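Long-range contacts in L-ribulose 3-epimerase (Methylomonas sp. DH-1, PDB 7CJ6), which catalyses the manganese-dependent epimerisation of ketoses at C3, most actively of L-ribulose, followed by D-ribulose, D-allulose and D-fructose: residues Ala68-Ser73 with Asp90-Lys95; Gly105-Gly110 with Leu207-Ile212; Gly110-Ala115 with Ile147-Glu152. All coordinates share one frame; numbering follows the deposited sequence.

Contact 1: Ala68-Ser73 with Asp90-Lys95. With PSJ (D-psicose), chain D.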
loop_
_atom_site.group_PDB
_atom_site.type_symbol
_atom_site.label_atom_id
_atom_site.label_comp_id
_atom_site.label_asym_id
_atom_site.label_seq_id
_atom_site.Cartn_x
_atom_site.Cartn_y
_atom_site.Cartn_z
ATOM N N ALA A 68 -5.013 23.315 3.587
ATOM C CA ALA A 68 -3.604 22.865 3.601
ATOM C C ALA A 68 -3.525 21.449 4.162
ATOM O O ALA A 68 -4.185 21.179 5.182
ATOM C CB ALA A 68 -2.770 23.827 4.406
ATOM N N SER A 69 -2.728 20.589 3.523
ATOM C CA SER A 69 -2.335 19.271 4.066
ATOM C C SER A 69 -0.813 19.233 4.195
ATOM O O SER A 69 -0.121 20.059 3.580
ATOM C CB SER A 69 -2.848 18.129 3.236
ATOM O OG SER A 69 -2.494 18.276 1.870
ATOM N N LEU A 70 -0.314 18.297 4.983
ATOM C CA LEU A 70 1.136 18.030 5.034
ATOM C C LEU A 70 1.343 16.639 5.619
ATOM O O LEU A 70 0.383 16.055 6.142
ATOM C CB LEU A 70 1.828 19.123 5.852
ATOM C CG LEU A 70 1.426 19.227 7.322
ATOM C CD1 LEU A 70 2.247 18.275 8.175
ATOM C CD2 LEU A 70 1.587 20.655 7.819
ATOM N N GLY A 71 2.549 16.120 5.445
ATOM C CA GLY A 71 3.075 14.998 6.226
ATOM C C GLY A 71 4.338 15.461 6.904
ATOM O O GLY A 71 5.086 16.242 6.272
ATOM N N LEU A 72 4.547 15.068 8.157
ATOM C CA LEU A 72 5.837 15.336 8.834
ATOM C C LEU A 72 6.894 14.410 8.228
ATOM O O LEU A 72 6.539 13.562 7.378
ATOM C CB LEU A 72 5.684 15.129 10.341
ATOM C CG LEU A 72 4.641 16.015 11.015
ATOM C CD1 LEU A 72 4.489 15.652 12.483
ATOM C CD2 LEU A 72 4.982 17.489 10.859
ATOM N N SER A 73 8.147 14.604 8.637
ATOM C CA SER A 73 9.322 13.791 8.248
ATOM C C SER A 73 9.993 13.267 9.521
ATOM O O SER A 73 9.569 13.659 10.629
ATOM C CB SER A 73 10.273 14.610 7.416
ATOM O OG SER A 73 10.990 15.520 8.234
ATOM N N ASP A 90 6.145 20.270 16.431
ATOM C CA ASP A 90 5.261 21.316 17.009
ATOM C C ASP A 90 5.494 22.623 16.247
ATOM O O ASP A 90 4.513 23.275 15.879
ATOM C CB ASP A 90 5.519 21.493 18.508
ATOM C CG ASP A 90 4.977 20.375 19.385
ATOM O OD1 ASP A 90 4.377 19.429 18.836
ATOM O OD2 ASP A 90 5.168 20.459 20.621
ATOM N N GLU A 91 6.759 22.978 16.009
ATOM C CA GLU A 91 7.157 24.251 15.352
ATOM C C GLU A 91 6.641 24.280 13.909
ATOM O O GLU A 91 6.103 25.318 13.507
ATOM C CB GLU A 91 8.677 24.399 15.381
ATOM C CG GLU A 91 9.183 25.689 14.764
ATOM C CD GLU A 91 10.701 25.764 14.727
ATOM O OE1 GLU A 91 11.320 24.860 14.131
ATOM O OE2 GLU A 91 11.256 26.711 15.310
ATOM N N LEU A 92 6.830 23.196 13.153
ATOM C CA LEU A 92 6.403 23.097 11.733
ATOM C C LEU A 92 4.877 23.200 11.695
ATOM O O LEU A 92 4.341 23.895 10.822
ATOM C CB LEU A 92 6.865 21.767 11.135
ATOM C CG LEU A 92 6.658 21.631 9.628
ATOM C CD1 LEU A 92 7.706 20.712 9.018
ATOM C CD2 LEU A 92 5.255 21.139 9.304
ATOM N N LEU A 93 4.210 22.527 12.631
ATOM C CA LEU A 93 2.726 22.483 12.687
ATOM C C LEU A 93 2.185 23.876 13.033
ATOM O O LEU A 93 1.132 24.261 12.475
ATOM C CB LEU A 93 2.290 21.418 13.696
ATOM C CG LEU A 93 2.512 19.974 13.239
ATOM C CD1 LEU A 93 2.286 18.996 14.376
ATOM C CD2 LEU A 93 1.620 19.627 12.055
ATOM N N ARG A 94 2.870 24.612 13.910
ATOM C CA ARG A 94 2.498 26.014 14.236
ATOM C C ARG A 94 2.662 26.871 12.975
ATOM O O ARG A 94 1.740 27.644 12.667
ATOM C CB ARG A 94 3.314 26.542 15.421
ATOM C CG ARG A 94 2.782 26.097 16.778
ATOM C CD ARG A 94 3.370 26.891 17.929
ATOM N NE ARG A 94 4.826 26.879 17.944
ATOM C CZ ARG A 94 5.569 25.964 18.558
ATOM N NH1 ARG A 94 4.993 24.968 19.209
ATOM N NH2 ARG A 94 6.886 26.047 18.517
ATOM N N LYS A 95 3.782 26.730 12.260
ATOM C CA LYS A 95 4.057 27.509 11.025
ATOM C C LYS A 95 2.993 27.190 9.966
ATOM O O LYS A 95 2.491 28.138 9.350
ATOM C CB LYS A 95 5.463 27.229 10.490
ATOM C CG LYS A 95 5.877 28.122 9.329
ATOM C CD LYS A 95 5.824 29.602 9.655
ATOM C CE LYS A 95 6.233 30.467 8.485
ATOM N NZ LYS A 95 6.147 31.909 8.813
HETATM C C1 PSJ D . -0.716 10.835 1.264
HETATM O O1 PSJ D . -0.809 9.489 0.788
HETATM C C2 PSJ D . -2.106 11.401 1.356
HETATM O O2 PSJ D . -3.022 10.704 1.024
HETATM C C3 PSJ D . -2.322 12.785 1.888
HETATM O O3 PSJ D . -3.257 13.510 1.092
HETATM C C4 PSJ D . -0.966 13.464 1.905
HETATM O O4 PSJ D . -0.236 12.854 2.963
HETATM C C5 PSJ D . -1.012 14.969 2.126
HETATM O O5 PSJ D . -2.375 15.411 2.182
HETATM C C6 PSJ D . -0.261 15.695 1.009
HETATM O O6 PSJ D . -0.113 17.091 1.317
#
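L70 carries its CG between the backbone N and the carbonyl carbon (chi1 63°), while L92 holds its CG anti to the backbone N (chi1 -172°), and these two settings bring the branched ends of the side chains together between strand and helix. The methyls CD2 of L70 and CD2 of L92 lie 4.0 Å apart as the two chains slide past each other in opposite directions. L72 starts out beside the helix rather than at it, but its end bends inward, and its CD2 reaches the same L92 CD2, also at 4.0 Å. One methyl of L92 is therefore shared by two strand leucines that lie on either side of a glycine, G71. L93 adds a second methyl from the helix: its CD2 stands 4.2 Å from CD1 of L70 and 4.2 Å from CD2 of L72; the L93 side chain crosses both at about a right angle. No hydrogen bond spans the two segments, so van der Waals contact alone joins them here. This is the strand-to-helix layer of a beta-alpha-beta unit in the TIM barrel, strand 65-72 running nearly antiparallel to the helix that covers it (171°, local axes 10.2 Å apart). The apolar layer extends to the next strand and helix: I112 touches both L70 and L93, and M135 and L138 of helix 125-143 also meet L93. All four leucines are buried. S69, one residue before L70, is turned instead to the barrel interior, where its OG accepts a hydrogen bond from O6 of the D-psicose (D-allulose) ligand at 2.7 Å and is also hydrogen-bonded to E41 OE2.

Contact 2: Gly105-Gly110 with Leu207-Ile212. With MN (manganese (II) ion), chain C; PSJ (D-psicose), chain D.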
loop_
_atom_site.group_PDB
_atom_site.type_symbol
_atom_site.label_atom_id
_atom_site.label_comp_id
_atom_site.label_asym_id
_atom_site.label_seq_id
_atom_site.Cartn_x
_atom_site.Cartn_y
_atom_site.Cartn_z
ATOM N N GLY A 105 -7.706 30.124 5.282
ATOM C CA GLY A 105 -8.103 28.703 5.323
ATOM C C GLY A 105 -8.599 28.309 6.701
ATOM O O GLY A 105 -8.263 29.022 7.663
ATOM N N SER A 106 -9.361 27.214 6.799
ATOM C CA SER A 106 -9.969 26.736 8.069
ATOM C C SER A 106 -9.676 25.252 8.319
ATOM O O SER A 106 -10.069 24.762 9.394
ATOM C CB SER A 106 -11.457 26.994 8.074
ATOM O OG SER A 106 -12.062 26.448 6.913
ATOM N N GLU A 107 -9.042 24.549 7.379
ATOM C CA GLU A 107 -8.722 23.104 7.545
ATOM C C GLU A 107 -7.219 22.850 7.359
ATOM O O GLU A 107 -6.690 23.096 6.251
ATOM C CB GLU A 107 -9.555 22.263 6.585
ATOM C CG GLU A 107 -11.056 22.461 6.766
ATOM C CD GLU A 107 -11.646 22.026 8.101
ATOM O OE1 GLU A 107 -11.023 21.208 8.799
ATOM O OE2 GLU A 107 -12.741 22.499 8.434
ATOM N N LEU A 108 -6.571 22.357 8.416
ATOM C CA LEU A 108 -5.205 21.772 8.371
ATOM C C LEU A 108 -5.321 20.253 8.501
ATOM O O LEU A 108 -5.655 19.781 9.598
ATOM C CB LEU A 108 -4.363 22.339 9.511
ATOM C CG LEU A 108 -2.926 21.821 9.536
ATOM C CD1 LEU A 108 -2.254 22.075 8.201
ATOM C CD2 LEU A 108 -2.133 22.442 10.669
ATOM N N CYS A 109 -5.067 19.515 7.421
ATOM C CA CYS A 109 -5.375 18.063 7.329
ATOM C C CYS A 109 -4.157 17.274 6.835
ATOM O O CYS A 109 -3.065 17.868 6.702
ATOM C CB CYS A 109 -6.597 17.831 6.446
ATOM S SG CYS A 109 -6.352 18.250 4.700
ATOM N N GLY A 110 -4.337 15.966 6.627
ATOM C CA GLY A 110 -3.292 15.048 6.141
ATOM C C GLY A 110 -2.591 14.339 7.283
ATOM O O GLY A 110 -3.199 14.205 8.360
ATOM N N LEU A 207 -16.168 12.961 11.144
ATOM C CA LEU A 207 -15.537 13.013 9.804
ATOM C C LEU A 207 -15.509 14.477 9.363
ATOM O O LEU A 207 -16.585 15.026 9.064
ATOM C CB LEU A 207 -16.269 12.137 8.786
ATOM C CG LEU A 207 -15.614 12.109 7.404
ATOM C CD1 LEU A 207 -14.176 11.631 7.493
ATOM C CD2 LEU A 207 -16.396 11.243 6.435
ATOM N N GLY A 208 -14.312 15.067 9.340
ATOM C CA GLY A 208 -14.099 16.511 9.119
ATOM C C GLY A 208 -13.586 16.813 7.722
ATOM O O GLY A 208 -13.645 17.985 7.310
ATOM N N TYR A 209 -13.112 15.804 6.995
ATOM C CA TYR A 209 -12.379 16.016 5.721
ATOM C C TYR A 209 -12.261 14.708 4.943
ATOM O O TYR A 209 -12.055 13.645 5.561
ATOM C CB TYR A 209 -10.988 16.568 6.022
ATOM C CG TYR A 209 -10.420 17.479 4.964
ATOM C CD1 TYR A 209 -9.903 16.978 3.781
ATOM C CD2 TYR A 209 -10.387 18.847 5.159
ATOM C CE1 TYR A 209 -9.373 17.818 2.817
ATOM C CE2 TYR A 209 -9.859 19.700 4.207
ATOM C CZ TYR A 209 -9.340 19.183 3.036
ATOM O OH TYR A 209 -8.816 20.034 2.107
ATOM N N VAL A 210 -12.367 14.800 3.617
ATOM C CA VAL A 210 -12.366 13.622 2.706
ATOM C C VAL A 210 -11.395 13.866 1.552
ATOM O O VAL A 210 -11.387 14.983 0.979
ATOM C CB VAL A 210 -13.766 13.306 2.157
ATOM C CG1 VAL A 210 -13.678 12.297 1.019
ATOM C CG2 VAL A 210 -14.693 12.809 3.252
ATOM N N HIS A 211 -10.643 12.821 1.217
ATOM C CA HIS A 211 -9.809 12.716 -0.004
ATOM C C HIS A 211 -10.431 11.660 -0.912
ATOM O O HIS A 211 -10.676 10.530 -0.428
ATOM C CB HIS A 211 -8.351 12.397 0.354
ATOM C CG HIS A 211 -7.548 13.606 0.689
ATOM N ND1 HIS A 211 -6.178 13.567 0.874
ATOM C CD2 HIS A 211 -7.920 14.895 0.850
ATOM C CE1 HIS A 211 -5.746 14.780 1.152
ATOM N NE2 HIS A 211 -6.797 15.612 1.144
ATOM N N ILE A 212 -10.699 12.045 -2.160
ATOM C CA ILE A 212 -11.119 11.126 -3.253
ATOM C C ILE A 212 -9.882 10.772 -4.076
ATOM O O ILE A 212 -9.354 11.670 -4.768
ATOM C CB ILE A 212 -12.217 11.771 -4.122
ATOM C CG1 ILE A 212 -13.421 12.203 -3.279
ATOM C CG2 ILE A 212 -12.608 10.842 -5.258
ATOM C CD1 ILE A 212 -13.986 11.110 -2.412
HETATM MN MN MN C . -4.927 11.811 0.935
HETATM C C1 PSJ D . -0.716 10.835 1.264
HETATM O O1 PSJ D . -0.809 9.489 0.788
HETATM C C2 PSJ D . -2.106 11.401 1.356
HETATM O O2 PSJ D . -3.022 10.704 1.024
HETATM C C3 PSJ D . -2.322 12.785 1.888
HETATM O O3 PSJ D . -3.257 13.510 1.092
HETATM C C4 PSJ D . -0.966 13.464 1.905
HETATM O O4 PSJ D . -0.236 12.854 2.963
HETATM C C5 PSJ D . -1.012 14.969 2.126
HETATM O O5 PSJ D . -2.375 15.411 2.182
HETATM C C6 PSJ D . -0.261 15.695 1.009
HETATM O O6 PSJ D . -0.113 17.091 1.317
#
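C109 and Y209 make the sulfur-aromatic part of the contact. SG of C109 sits over one face of the phenol ring, 3.6 Å from the centroid of Y209, offset toward the rim so that CZ of Y209 is its nearest ring atom. CB of C109 follows over the same ring as a CH-pi contact, 4.1 Å from the Y209 centroid. The backbone puts CB over the ring, and chi1 of 67°, with SG between the backbone N and the carbonyl carbon, turns the sulfur onto it as well. The second apolar touch comes at the ring edge, where CB of E107 lies 3.5 Å from CE2 of Y209. Replacing Y209 by an alanine would probably open a gap beneath the C109 sulfur and deprive E41 of a hydrogen-bond partner.

The polar ends reach past the contact. The hydroxyl of Y209 and NE2 of H211 are both hydrogen-bonded to OE1 of E41, and the E107 carboxylate is held by a salt bridge to K5 and a hydrogen bond from N148.

Metal coordination falls to H211. Its ND1 binds manganese at 2.2 Å, while O2 and O3 of D-psicose complete a chelate to the same ion at 2.2 and 2.4 Å; E152, D185 and E246 supply the other ligands. Held by the metal at ND1 and by E41 at NE2, the imidazole is probably fixed in its rotation. Strands 107-112 and 207-212 are not neighbours in the sheet, so their side chains meet across the interior of a TIM barrel, beside the metal-bound sugar of the epimerase active site.

Contact 3: Gly110-Ala115 with Ile147-Glu152. With MN (manganese (II) ion), chain C; PSJ (D-psicose), chain D.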
loop_
_atom_site.group_PDB
_atom_site.type_symbol
_atom_site.label_atom_id
_atom_site.label_comp_id
_atom_site.label_asym_id
_atom_site.label_seq_id
_atom_site.Cartn_x
_atom_site.Cartn_y
_atom_site.Cartn_z
ATOM N N GLY A 110 -4.337 15.966 6.627
ATOM C CA GLY A 110 -3.292 15.048 6.141
ATOM C C GLY A 110 -2.591 14.339 7.283
ATOM O O GLY A 110 -3.199 14.205 8.360
ATOM N N VAL A 111 -1.351 13.895 7.057
ATOM C CA VAL A 111 -0.566 13.120 8.062
ATOM C C VAL A 111 0.212 14.122 8.918
ATOM O O VAL A 111 1.424 14.321 8.681
ATOM C CB VAL A 111 0.316 12.058 7.379
ATOM C CG1 VAL A 111 1.012 11.153 8.384
ATOM C CG2 VAL A 111 -0.510 11.228 6.405
ATOM N N ILE A 112 -0.495 14.747 9.865
ATOM C CA ILE A 112 0.007 15.852 10.736
ATOM C C ILE A 112 0.425 15.281 12.096
ATOM O O ILE A 112 0.957 16.051 12.920
ATOM C CB ILE A 112 -1.071 16.946 10.885
ATOM C CG1 ILE A 112 -2.388 16.397 11.442
ATOM C CG2 ILE A 112 -1.290 17.659 9.563
ATOM C CD1 ILE A 112 -3.399 17.468 11.772
ATOM N N TYR A 113 0.203 13.982 12.316
ATOM C CA TYR A 113 0.277 13.332 13.653
ATOM C C TYR A 113 1.489 12.393 13.725
ATOM O O TYR A 113 1.708 11.755 14.777
ATOM C CB TYR A 113 -1.026 12.586 13.944
ATOM C CG TYR A 113 -1.404 11.588 12.880
ATOM C CD1 TYR A 113 -0.961 10.277 12.944
ATOM C CD2 TYR A 113 -2.184 11.956 11.798
ATOM C CE1 TYR A 113 -1.292 9.352 11.969
ATOM C CE2 TYR A 113 -2.527 11.044 10.816
ATOM C CZ TYR A 113 -2.080 9.738 10.900
ATOM O OH TYR A 113 -2.404 8.830 9.935
ATOM N N CYS A 114 2.262 12.317 12.641
ATOM C CA CYS A 114 3.460 11.445 12.537
ATOM C C CYS A 114 4.207 11.758 11.242
ATOM O O CYS A 114 3.665 12.509 10.404
ATOM C CB CYS A 114 3.072 9.973 12.537
ATOM S SG CYS A 114 2.267 9.466 10.996
ATOM N N ALA A 115 5.400 11.185 11.085
ATOM C CA ALA A 115 6.171 11.244 9.827
ATOM C C ALA A 115 5.400 10.455 8.764
ATOM O O ALA A 115 5.003 9.300 9.043
ATOM C CB ALA A 115 7.565 10.708 10.036
ATOM N N ILE A 147 -9.284 27.480 13.109
ATOM C CA ILE A 147 -8.826 26.360 12.238
ATOM C C ILE A 147 -9.159 25.024 12.907
ATOM O O ILE A 147 -8.908 24.873 14.118
ATOM C CB ILE A 147 -7.323 26.502 11.922
ATOM C CG1 ILE A 147 -7.081 27.635 10.920
ATOM C CG2 ILE A 147 -6.738 25.181 11.442
ATOM C CD1 ILE A 147 -5.624 28.009 10.755
ATOM N N ASN A 148 -9.719 24.109 12.121
ATOM C CA ASN A 148 -9.978 22.695 12.484
ATOM C C ASN A 148 -8.796 21.863 11.993
ATOM O O ASN A 148 -8.307 22.143 10.886
ATOM C CB ASN A 148 -11.253 22.156 11.831
ATOM C CG ASN A 148 -12.514 22.890 12.231
ATOM O OD1 ASN A 148 -12.732 23.167 13.409
ATOM N ND2 ASN A 148 -13.374 23.167 11.259
ATOM N N ILE A 149 -8.366 20.866 12.765
ATOM C CA ILE A 149 -7.376 19.872 12.271
ATOM C C ILE A 149 -8.114 18.557 11.991
ATOM O O ILE A 149 -8.978 18.168 12.802
ATOM C CB ILE A 149 -6.184 19.727 13.240
ATOM C CG1 ILE A 149 -6.574 19.085 14.573
ATOM C CG2 ILE A 149 -5.516 21.077 13.441
ATOM C CD1 ILE A 149 -5.395 18.806 15.478
ATOM N N ASP A 150 -7.794 17.925 10.860
ATOM C CA ASP A 150 -8.358 16.617 10.444
ATOM C C ASP A 150 -7.198 15.641 10.225
ATOM O O ASP A 150 -6.402 15.868 9.291
ATOM C CB ASP A 150 -9.244 16.786 9.208
ATOM C CG ASP A 150 -10.009 18.097 9.198
ATOM O OD1 ASP A 150 -11.153 18.111 9.705
ATOM O OD2 ASP A 150 -9.464 19.090 8.667
ATOM N N LEU A 151 -7.118 14.605 11.065
ATOM C CA LEU A 151 -6.041 13.581 11.057
ATOM C C LEU A 151 -6.353 12.561 9.962
ATOM O O LEU A 151 -7.362 11.832 10.090
ATOM C CB LEU A 151 -5.960 12.883 12.419
ATOM C CG LEU A 151 -6.099 13.768 13.654
ATOM C CD1 LEU A 151 -5.522 13.071 14.870
ATOM C CD2 LEU A 151 -5.433 15.112 13.461
ATOM N N GLU A 152 -5.513 12.510 8.926
ATOM C CA GLU A 152 -5.733 11.620 7.761
ATOM C C GLU A 152 -5.235 10.212 8.090
ATOM O O GLU A 152 -4.009 10.017 8.230
ATOM C CB GLU A 152 -5.042 12.153 6.512
ATOM C CG GLU A 152 -5.440 11.389 5.273
ATOM C CD GLU A 152 -4.902 11.971 3.984
ATOM O OE1 GLU A 152 -4.062 12.893 4.065
ATOM O OE2 GLU A 152 -5.309 11.492 2.913
HETATM MN MN MN C . -4.927 11.811 0.935
HETATM C C1 PSJ D . -0.716 10.835 1.264
HETATM O O1 PSJ D . -0.809 9.489 0.788
HETATM C C2 PSJ D . -2.106 11.401 1.356
HETATM O O2 PSJ D . -3.022 10.704 1.024
HETATM C C3 PSJ D . -2.322 12.785 1.888
HETATM O O3 PSJ D . -3.257 13.510 1.092
HETATM C C4 PSJ D . -0.966 13.464 1.905
HETATM O O4 PSJ D . -0.236 12.854 2.963
HETATM C C5 PSJ D . -1.012 14.969 2.126
HETATM O O5 PSJ D . -2.375 15.411 2.182
HETATM C C6 PSJ D . -0.261 15.695 1.009
HETATM O O6 PSJ D . -0.113 17.091 1.317
#
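I112 places its CD1 against CD2 of L151 at 3.5 Å, the two side chains crossing at about a right angle, and the same methyl lies 3.9 Å from CB of I149. Beside it the ring of Y113 brings CD2 to within 3.9 Å of CB of L151. M135 of helix 125-143 packs on both I112 and Y113, as expected in a beta-alpha-beta crossover of the TIM barrel, where that helix links strand 107-112 to its parallel neighbour 148-152. Further out the backbones bond: E152 N donates to G110 O at 2.9 Å, with an N-H...O angle of 162°, from above the carbonyl plane, and I112 N adds a weak bond to the same oxygen across the inverse gamma turn centred on V111. G110 N gives D150 O only a weak bond and has H183 ND1 as another partner. The hydroxyl of Y113 donates to E152 O at 2.6 Å, tilted 30° from the carbonyl plane, with that oxygen at the edge of the ring. The E152 side chain, CG anti to its own N (chi1 -171°) and extended beyond, carries OE2 to manganese at 2.0 Å; E152 is probably a proton donor/acceptor, as in related epimerases.

From the N terminus, contact 1 comes first and closes a short loop, in which strand 65-72 meets the helix 83-102 that follows it. It is complete before the other two open. Contact 2 then starts on strand 107-112 and closes only at strand 207-212, almost a hundred residues later. Contact 3 falls within that long span, opening at G110, which the two share, and closing on the adjacent strand 148-152. Backbone pairing of A68 with E107 and C109 joins contacts 1 and 2, and L72 N approaches V111 O between contacts 1 and 3. Contacts 2 and 3 bring strands 107-112, 148-152 and 207-212 together beside the manganese and sugar, while contact 1 packs helix 83-102 on the outer side of strand 65-72.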